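Local atomic coordinates of excinuclease ABC, subunit A. (Deinococcus radiodurans, PDB entry 2VF7), a protein that binds DNA and hydrolyses ATP as a zinc-containing ABC-type ATPase of the UvrA family, probably to recognise damage in nucleotide excision repair. Residues P343-A346 with I347-R351; L690-T693 with V694-H698; G725-A728 with T729-S732. The protein carries 1 engineered substitution. One frame throughout, in Å; residues are numbered along the deposited sequence.

All three contacts are local, each between residues a few places apart in one continuous run of chain, but they sit in very different surroundings. Contact 1 lies on the surface, at the N-terminal end of helix 345-365, and is held by backbone bonds alone; its centre is about 55 Å from that of contact 3 and about 68 Å from that of contact 2. Contact 2, partly buried, adds a side-chain carboxylate to the start of helix 694-700. Contact 3 is buried and turns Gln726 and Glu730 to a bound ADP. Contacts 2 and 3 share the second ABC module and meet directly, Leu690 O being 2.8 Å from Gly725 N, probably a hydrogen bond.

Contact 1. Residues P343-A346 with I347-R351; sequences PEQA and IALQR
Gln345 carries its CG anti to the backbone N (chi1 -155°) and Leu349, one turn on, does the same (chi1 170°), which sends the two side chains off side by side in one direction. They only brush each other: the amide oxygen OE1 of Gln345 comes to 4.1 Å from CD1 of Leu349. The division suits the place, since leucine is buried and touches Ala127 of helix 116-127, whereas glutamine is partly exposed and its side chain also touches Arg338. The real grip is in the backbone. The carbonyl oxygen of Gln345 accepts two amides, Ala348 N at 2.9 Å from above the carbonyl plane and Leu349 N at 2.7 Å almost head-on to the C=O bond. Before it, Ile347 N reaches Glu344 O (2.8 Å) in the carbonyl plane; after it, Gln350 N bonds to Ala346 O at 3.1 Å. Ile347 holds CG1 beside its own backbone N (chi1 -37°), and this CG1 branch and CB both lie 3.4 Å from Glu344 O. The lone methyl of alanine fits close beside the backbone, Ala348 CB resting 3.6 Å from Gln345 O, and Gln350 sends its NE2 outward to the carbonyl of Ala328. Three-residue bonds that give way to four-residue ones, with one carbonyl serving both, are typical of the first turns of an alpha helix, here the surface end of helix 345-365.

Contact 2. Residues L690-T693 with V694-H698; sequences LALT and VDEAH
Glu696 folds back against the chain before it and takes the amide of Thr693 on its carboxylate, while Thr693 turns a methyl, not its hydroxyl, toward the start of the helix. The bond from Thr693 N to Glu696 OE2 is 2.9 Å long and nearly straight at 171°, though the donor sits above the carboxylate plane. With CG beside its own backbone N (chi1 -53°) and the chain extended beyond, the glutamate crosses the threonine side chain at about a right angle. The methyl CG2 of Thr693 meanwhile lies 3.6 Å from Asp695 CB. Leucine suits position 692 because its CB meets the methyl of buried Ala697, Leu692 CB to Ala697 CB being 4.2 Å. CD1 of Leu692 also lies 3.4 Å from OE2 of Glu696. Ala697 N completes the turn on Thr693 O at 2.9 Å. Val694, buried, touches Leu714 of helix 705-716. Glu459 brings a like charge close to OE1 of Glu696, which may raise the affinity of this pair for a proton. The reciprocal bond from Thr693 OG1 to the amide of Glu696 is not made, and Glu696 bonded back to the amide of Thr693 is therefore one half of a capping box, at the start of helix 694-700.

Contact 3. Residues G725-A728 with T729-S732; sequences GQPA and TELS. With ADP (adenosine-5'-diphosphate), chain E.
The ABC signature sequence LSGGE begins at Leu731, and the short 3-10 turn just ahead of it forms part of a composite nucleotide site: Gln726 and Glu730 bind an ADP that also bonds to Gly46, Lys49 and Ser50 of the P-loop of the first ABC module, to Ser51 just after it, and to Arg101. The turn itself is made by two backbone bonds, Glu730 N to Pro727 O at 3.3 Å and Leu731 N to Ala728 O at 3.2 Å, both spanning three residues and both met from above the carbonyl plane. Proline suits its place, since its ring fixes phi and places CD of Pro727 3.6 Å from OE2 of Glu730; Trp649 touches both residues. Glu730 keeps CG beside its backbone N (chi1 -63°) and then runs out extended: its CB sits above adenine N1, 3.6 Å away, and the chain then passes out over the N1-C2 edge. The carboxyl carbon CD of Glu730 comes within 3.2 Å of adenine C2. Gln726 crosses this side chain, its amide plane turned 74° from the carboxylate, and gives OE2 of Glu730 a weak bond from NE2. CD2 of Leu731, which is buried, lies 3.8 Å from NE2 of Gln726. Ser732 follows at the N-cap of helix 733-743, its amide bonded to Glu735. Glutamine suits position 726 because a long, extended chain ending in an N-H donor can reach the sugar: NE2 of Gln726 bonds to the ribose O2' at 3.1 Å, almost perfectly straight at 175°.

Contact 1. Residues P343-A346 with I347-R351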
loop_
_atom_site.group_PDB
_atom_site.type_symbol
_atom_site.label_atom_id
_atom_site.label_comp_id
_atom_site.label_asym_id
_atom_site.label_seq_id
_atom_site.Cartn_x
_atom_site.Cartn_y
_atom_site.Cartn_z
ATOM N N PRO A 343 -43.067 10.765 -0.624
ATOM C CA PRO A 343 -42.308 11.418 -1.699
ATOM C C PRO A 343 -41.512 10.371 -2.489
ATOM O O PRO A 343 -41.857 10.047 -3.633
ATOM C CB PRO A 343 -41.361 12.388 -0.953
ATOM C CG PRO A 343 -41.586 12.180 0.516
ATOM C CD PRO A 343 -42.441 10.961 0.701
ATOM N N GLU A 344 -40.459 9.855 -1.857
ATOM C CA GLU A 344 -39.642 8.770 -2.396
ATOM C C GLU A 344 -39.609 7.613 -1.384
ATOM O O GLU A 344 -39.776 6.447 -1.758
ATOM C CB GLU A 344 -38.231 9.286 -2.746
ATOM C CG GLU A 344 -37.428 9.868 -1.568
ATOM C CD GLU A 344 -36.629 11.111 -1.942
ATOM O OE1 GLU A 344 -37.340 12.265 -2.086
ATOM O OE2 GLU A 344 -35.282 10.950 -2.067
ATOM N N GLN A 345 -39.432 7.982 -0.109
ATOM C CA GLN A 345 -39.323 7.091 1.067
ATOM C C GLN A 345 -39.674 5.604 0.867
ATOM O O GLN A 345 -38.784 4.751 0.910
ATOM C CB GLN A 345 -40.117 7.689 2.248
ATOM C CG GLN A 345 -39.660 7.252 3.645
ATOM C CD GLN A 345 -40.597 6.258 4.334
ATOM O OE1 GLN A 345 -40.445 5.987 5.525
ATOM N NE2 GLN A 345 -41.565 5.721 3.598
ATOM N N ALA A 346 -40.953 5.303 0.639
ATOM C CA ALA A 346 -41.416 3.915 0.579
ATOM C C ALA A 346 -40.779 3.108 -0.553
ATOM O O ALA A 346 -40.554 1.906 -0.398
ATOM C CB ALA A 346 -42.934 3.853 0.509
ATOM N N ILE A 347 -40.483 3.771 -1.674
ATOM C CA ILE A 347 -39.816 3.133 -2.824
ATOM C C ILE A 347 -38.331 2.840 -2.538
ATOM O O ILE A 347 -37.721 1.976 -3.184
ATOM C CB ILE A 347 -39.939 3.978 -4.139
ATOM C CG1 ILE A 347 -41.308 4.670 -4.253
ATOM C CG2 ILE A 347 -39.643 3.118 -5.377
ATOM C CD1 ILE A 347 -42.436 3.809 -4.844
ATOM N N ALA A 348 -37.761 3.564 -1.572
ATOM C CA ALA A 348 -36.373 3.361 -1.162
ATOM C C ALA A 348 -36.282 2.435 0.050
ATOM O O ALA A 348 -35.337 1.653 0.161
ATOM C CB ALA A 348 -35.689 4.697 -0.872
ATOM N N LEU A 349 -37.265 2.529 0.951
ATOM C CA LEU A 349 -37.339 1.675 2.144
ATOM C C LEU A 349 -37.569 0.208 1.782
ATOM O O LEU A 349 -37.075 -0.696 2.467
ATOM C CB LEU A 349 -38.434 2.179 3.094
ATOM C CG LEU A 349 -38.846 1.320 4.302
ATOM C CD1 LEU A 349 -39.022 2.172 5.560
ATOM C CD2 LEU A 349 -40.112 0.500 3.998
ATOM N N GLN A 350 -38.324 -0.021 0.706
ATOM C CA GLN A 350 -38.618 -1.379 0.261
ATOM C C GLN A 350 -37.351 -2.060 -0.249
ATOM O O GLN A 350 -37.064 -3.208 0.139
ATOM C CB GLN A 350 -39.707 -1.390 -0.821
ATOM C CG GLN A 350 -40.408 -2.760 -1.026
ATOM C CD GLN A 350 -39.557 -3.798 -1.809
ATOM O OE1 GLN A 350 -38.794 -3.408 -2.745
ATOM N NE2 GLN A 350 -39.651 -5.067 -1.390
ATOM N N ARG A 351 -36.592 -1.344 -1.100
ATOM C CA ARG A 351 -35.442 -1.938 -1.786
ATOM C C ARG A 351 -34.252 -2.165 -0.849
ATOM O O ARG A 351 -33.371 -2.973 -1.144
ATOM C CB ARG A 351 -35.026 -1.114 -3.019
ATOM C CG ARG A 351 -34.266 0.176 -2.729
ATOM C CD ARG A 351 -33.273 0.480 -3.848
ATOM N NE ARG A 351 -32.142 1.277 -3.374
ATOM C CZ ARG A 351 -31.073 0.786 -2.736
ATOM N NH1 ARG A 351 -30.971 -0.522 -2.479
ATOM N NH2 ARG A 351 -30.095 1.606 -2.348
#

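Contact 2. Residues L690-T693 with V694-H698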
loop_
_atom_site.group_PDB
_atom_site.type_symbol
_atom_site.label_atom_id
_atom_site.label_comp_id
_atom_site.label_asym_id
_atom_site.label_seq_id
_atom_site.Cartn_x
_atom_site.Cartn_y
_atom_site.Cartn_z
ATOM N N LEU A 690 19.870 -23.270 20.571
ATOM C CA LEU A 690 18.569 -22.698 20.239
ATOM C C LEU A 690 17.983 -23.143 18.896
ATOM O O LEU A 690 16.778 -23.173 18.759
ATOM C CB LEU A 690 18.634 -21.191 20.333
ATOM C CG LEU A 690 18.850 -20.685 21.759
ATOM C CD1 LEU A 690 19.330 -19.255 21.735
ATOM C CD2 LEU A 690 17.561 -20.827 22.591
ATOM N N ALA A 691 18.843 -23.497 17.930
ATOM C CA ALA A 691 18.440 -24.101 16.648
ATOM C C ALA A 691 18.027 -25.584 16.736
ATOM O O ALA A 691 17.558 -26.185 15.743
ATOM C CB ALA A 691 19.542 -23.923 15.613
ATOM N N LEU A 692 18.198 -26.168 17.923
ATOM C CA LEU A 692 17.919 -27.568 18.169
ATOM C C LEU A 692 16.430 -27.795 18.323
ATOM O O LEU A 692 15.726 -27.045 19.019
ATOM C CB LEU A 692 18.662 -28.057 19.422
ATOM C CG LEU A 692 19.791 -29.100 19.432
ATOM C CD1 LEU A 692 20.545 -29.234 18.131
ATOM C CD2 LEU A 692 20.767 -28.823 20.558
ATOM N N THR A 693 15.985 -28.867 17.681
ATOM C CA THR A 693 14.668 -29.390 17.764
ATOM C C THR A 693 14.449 -29.944 19.182
ATOM O O THR A 693 15.425 -30.262 19.876
ATOM C CB THR A 693 14.583 -30.480 16.699
ATOM O OG1 THR A 693 14.303 -29.885 15.426
ATOM C CG2 THR A 693 13.536 -31.499 17.002
ATOM N N VAL A 694 13.198 -30.065 19.635
ATOM C CA VAL A 694 12.938 -30.630 20.975
ATOM C C VAL A 694 13.435 -32.082 21.063
ATOM O O VAL A 694 14.024 -32.486 22.072
ATOM C CB VAL A 694 11.437 -30.466 21.449
ATOM C CG1 VAL A 694 11.143 -31.323 22.657
ATOM C CG2 VAL A 694 11.148 -29.027 21.810
ATOM N N ASP A 695 13.216 -32.847 19.995
ATOM C CA ASP A 695 13.785 -34.192 19.837
ATOM C C ASP A 695 15.317 -34.262 19.927
ATOM O O ASP A 695 15.841 -35.164 20.574
ATOM C CB ASP A 695 13.389 -34.776 18.485
ATOM C CG ASP A 695 11.971 -35.299 18.444
ATOM O OD1 ASP A 695 11.584 -35.746 17.336
ATOM O OD2 ASP A 695 11.250 -35.282 19.482
ATOM N N GLU A 696 16.032 -33.357 19.246
ATOM C CA GLU A 696 17.499 -33.416 19.204
ATOM C C GLU A 696 18.082 -32.909 20.513
ATOM O O GLU A 696 19.163 -33.333 20.916
ATOM C CB GLU A 696 18.105 -32.571 18.078
ATOM C CG GLU A 696 17.618 -32.777 16.645
ATOM C CD GLU A 696 17.984 -31.574 15.718
ATOM O OE1 GLU A 696 18.256 -31.799 14.512
ATOM O OE2 GLU A 696 18.007 -30.406 16.189
ATOM N N ALA A 697 17.390 -31.979 21.164
ATOM C CA ALA A 697 17.848 -31.460 22.459
ATOM C C ALA A 697 17.592 -32.468 23.578
ATOM O O ALA A 697 18.193 -32.382 24.664
ATOM C CB ALA A 697 17.189 -30.126 22.770
ATOM N N HIS A 698 16.698 -33.416 23.292
ATOM C CA HIS A 698 16.328 -34.492 24.194
ATOM C C HIS A 698 17.509 -35.452 24.292
ATOM O O HIS A 698 17.874 -35.896 25.392
ATOM C CB HIS A 698 15.066 -35.174 23.647
ATOM C CG HIS A 698 14.595 -36.351 24.444
ATOM N ND1 HIS A 698 15.007 -37.640 24.182
ATOM C CD2 HIS A 698 13.708 -36.440 25.465
ATOM C CE1 HIS A 698 14.411 -38.471 25.021
ATOM N NE2 HIS A 698 13.613 -37.768 25.807
#

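Contact 3. Residues G725-A728 with T729-S732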
loop_
_atom_site.group_PDB
_atom_site.type_symbol
_atom_site.label_atom_id
_atom_site.label_comp_id
_atom_site.label_asym_id
_atom_site.label_seq_id
_atom_site.Cartn_x
_atom_site.Cartn_y
_atom_site.Cartn_z
ATOM N N GLY A 725 14.675 -22.234 20.316
ATOM C CA GLY A 725 14.652 -20.783 20.129
ATOM C C GLY A 725 13.645 -20.282 19.095
ATOM O O GLY A 725 13.590 -19.087 18.810
ATOM N N GLN A 726 12.835 -21.180 18.535
ATOM C CA GLN A 726 11.904 -20.802 17.454
ATOM C C GLN A 726 11.011 -19.690 17.973
ATOM O O GLN A 726 10.377 -19.870 19.007
ATOM C CB GLN A 726 11.088 -22.009 16.977
ATOM C CG GLN A 726 10.319 -21.727 15.703
ATOM C CD GLN A 726 9.591 -22.921 15.117
ATOM O OE1 GLN A 726 9.846 -24.085 15.465
ATOM N NE2 GLN A 726 8.696 -22.637 14.182
ATOM N N PRO A 727 10.986 -18.518 17.287
ATOM C CA PRO A 727 10.238 -17.370 17.801
ATOM C C PRO A 727 8.752 -17.685 17.888
ATOM O O PRO A 727 8.255 -18.455 17.082
ATOM C CB PRO A 727 10.446 -16.300 16.726
ATOM C CG PRO A 727 11.624 -16.712 15.990
ATOM C CD PRO A 727 11.607 -18.204 15.993
ATOM N N ALA A 728 8.063 -17.059 18.839
ATOM C CA ALA A 728 6.646 -17.290 19.110
ATOM C C ALA A 728 5.728 -16.790 18.001
ATOM O O ALA A 728 4.590 -17.238 17.857
ATOM C CB ALA A 728 6.279 -16.609 20.424
ATOM N N THR A 729 6.212 -15.833 17.224
ATOM C CA THR A 729 5.402 -15.277 16.154
ATOM C C THR A 729 5.212 -16.278 14.995
ATOM O O THR A 729 4.330 -16.086 14.151
ATOM C CB THR A 729 5.977 -13.915 15.676
ATOM O OG1 THR A 729 7.400 -14.018 15.548
ATOM C CG2 THR A 729 5.646 -12.819 16.696
ATOM N N GLU A 730 6.029 -17.344 14.982
ATOM C CA GLU A 730 5.962 -18.420 13.977
ATOM C C GLU A 730 5.049 -19.561 14.412
ATOM O O GLU A 730 5.026 -20.606 13.775
ATOM C CB GLU A 730 7.375 -19.004 13.759
ATOM C CG GLU A 730 8.363 -18.014 13.194
ATOM C CD GLU A 730 9.672 -18.622 12.772
ATOM O OE1 GLU A 730 10.422 -17.951 12.018
ATOM O OE2 GLU A 730 9.981 -19.762 13.189
ATOM N N LEU A 731 4.331 -19.397 15.525
ATOM C CA LEU A 731 3.597 -20.534 16.109
ATOM C C LEU A 731 2.092 -20.366 16.062
ATOM O O LEU A 731 1.575 -19.263 16.183
ATOM C CB LEU A 731 4.054 -20.839 17.537
ATOM C CG LEU A 731 5.533 -21.074 17.886
ATOM C CD1 LEU A 731 5.650 -21.517 19.318
ATOM C CD2 LEU A 731 6.239 -22.081 17.009
ATOM N N SER A 732 1.399 -21.476 15.884
ATOM C CA SER A 732 -0.049 -21.485 15.720
ATOM C C SER A 732 -0.690 -21.476 17.098
ATOM O O SER A 732 0.008 -21.461 18.107
ATOM C CB SER A 732 -0.466 -22.744 14.978
ATOM O OG SER A 732 0.149 -23.883 15.567
HETATM P PB ADP E . 0.967 -28.043 9.524
HETATM O O1B ADP E . 0.469 -29.398 9.109
HETATM O O2B ADP E . 1.087 -27.873 11.009
HETATM O O3B ADP E . 0.187 -26.919 8.868
HETATM P PA ADP E . 3.358 -26.620 9.251
HETATM O O1A ADP E . 2.686 -25.769 10.330
HETATM O O2A ADP E . 3.711 -25.985 7.947
HETATM O O3A ADP E . 2.484 -27.935 8.968
HETATM O "O5'" ADP E . 4.750 -27.125 9.881
HETATM C "C5'" ADP E . 5.875 -27.580 9.124
HETATM C "C4'" ADP E . 7.110 -26.842 9.613
HETATM O "O4'" ADP E . 6.999 -25.469 9.220
HETATM C "C3'" ADP E . 7.307 -26.832 11.129
HETATM O "O3'" ADP E . 8.706 -27.000 11.468
HETATM C "C2'" ADP E . 6.800 -25.449 11.513
HETATM O "O2'" ADP E . 7.313 -24.973 12.754
HETATM C "C1'" ADP E . 7.241 -24.603 10.325
HETATM N N9 ADP E . 6.437 -23.379 10.137
HETATM C C8 ADP E . 5.113 -23.346 9.876
HETATM N N7 ADP E . 4.639 -22.091 9.764
HETATM C C5 ADP E . 5.705 -21.287 9.950
HETATM C C6 ADP E . 5.919 -19.830 9.922
HETATM N N6 ADP E . 4.872 -18.990 9.708
HETATM N N1 ADP E . 7.167 -19.383 10.143
HETATM C C2 ADP E . 8.217 -20.207 10.363
HETATM N N3 ADP E . 8.097 -21.541 10.388
HETATM C C4 ADP E . 6.885 -22.130 10.184
#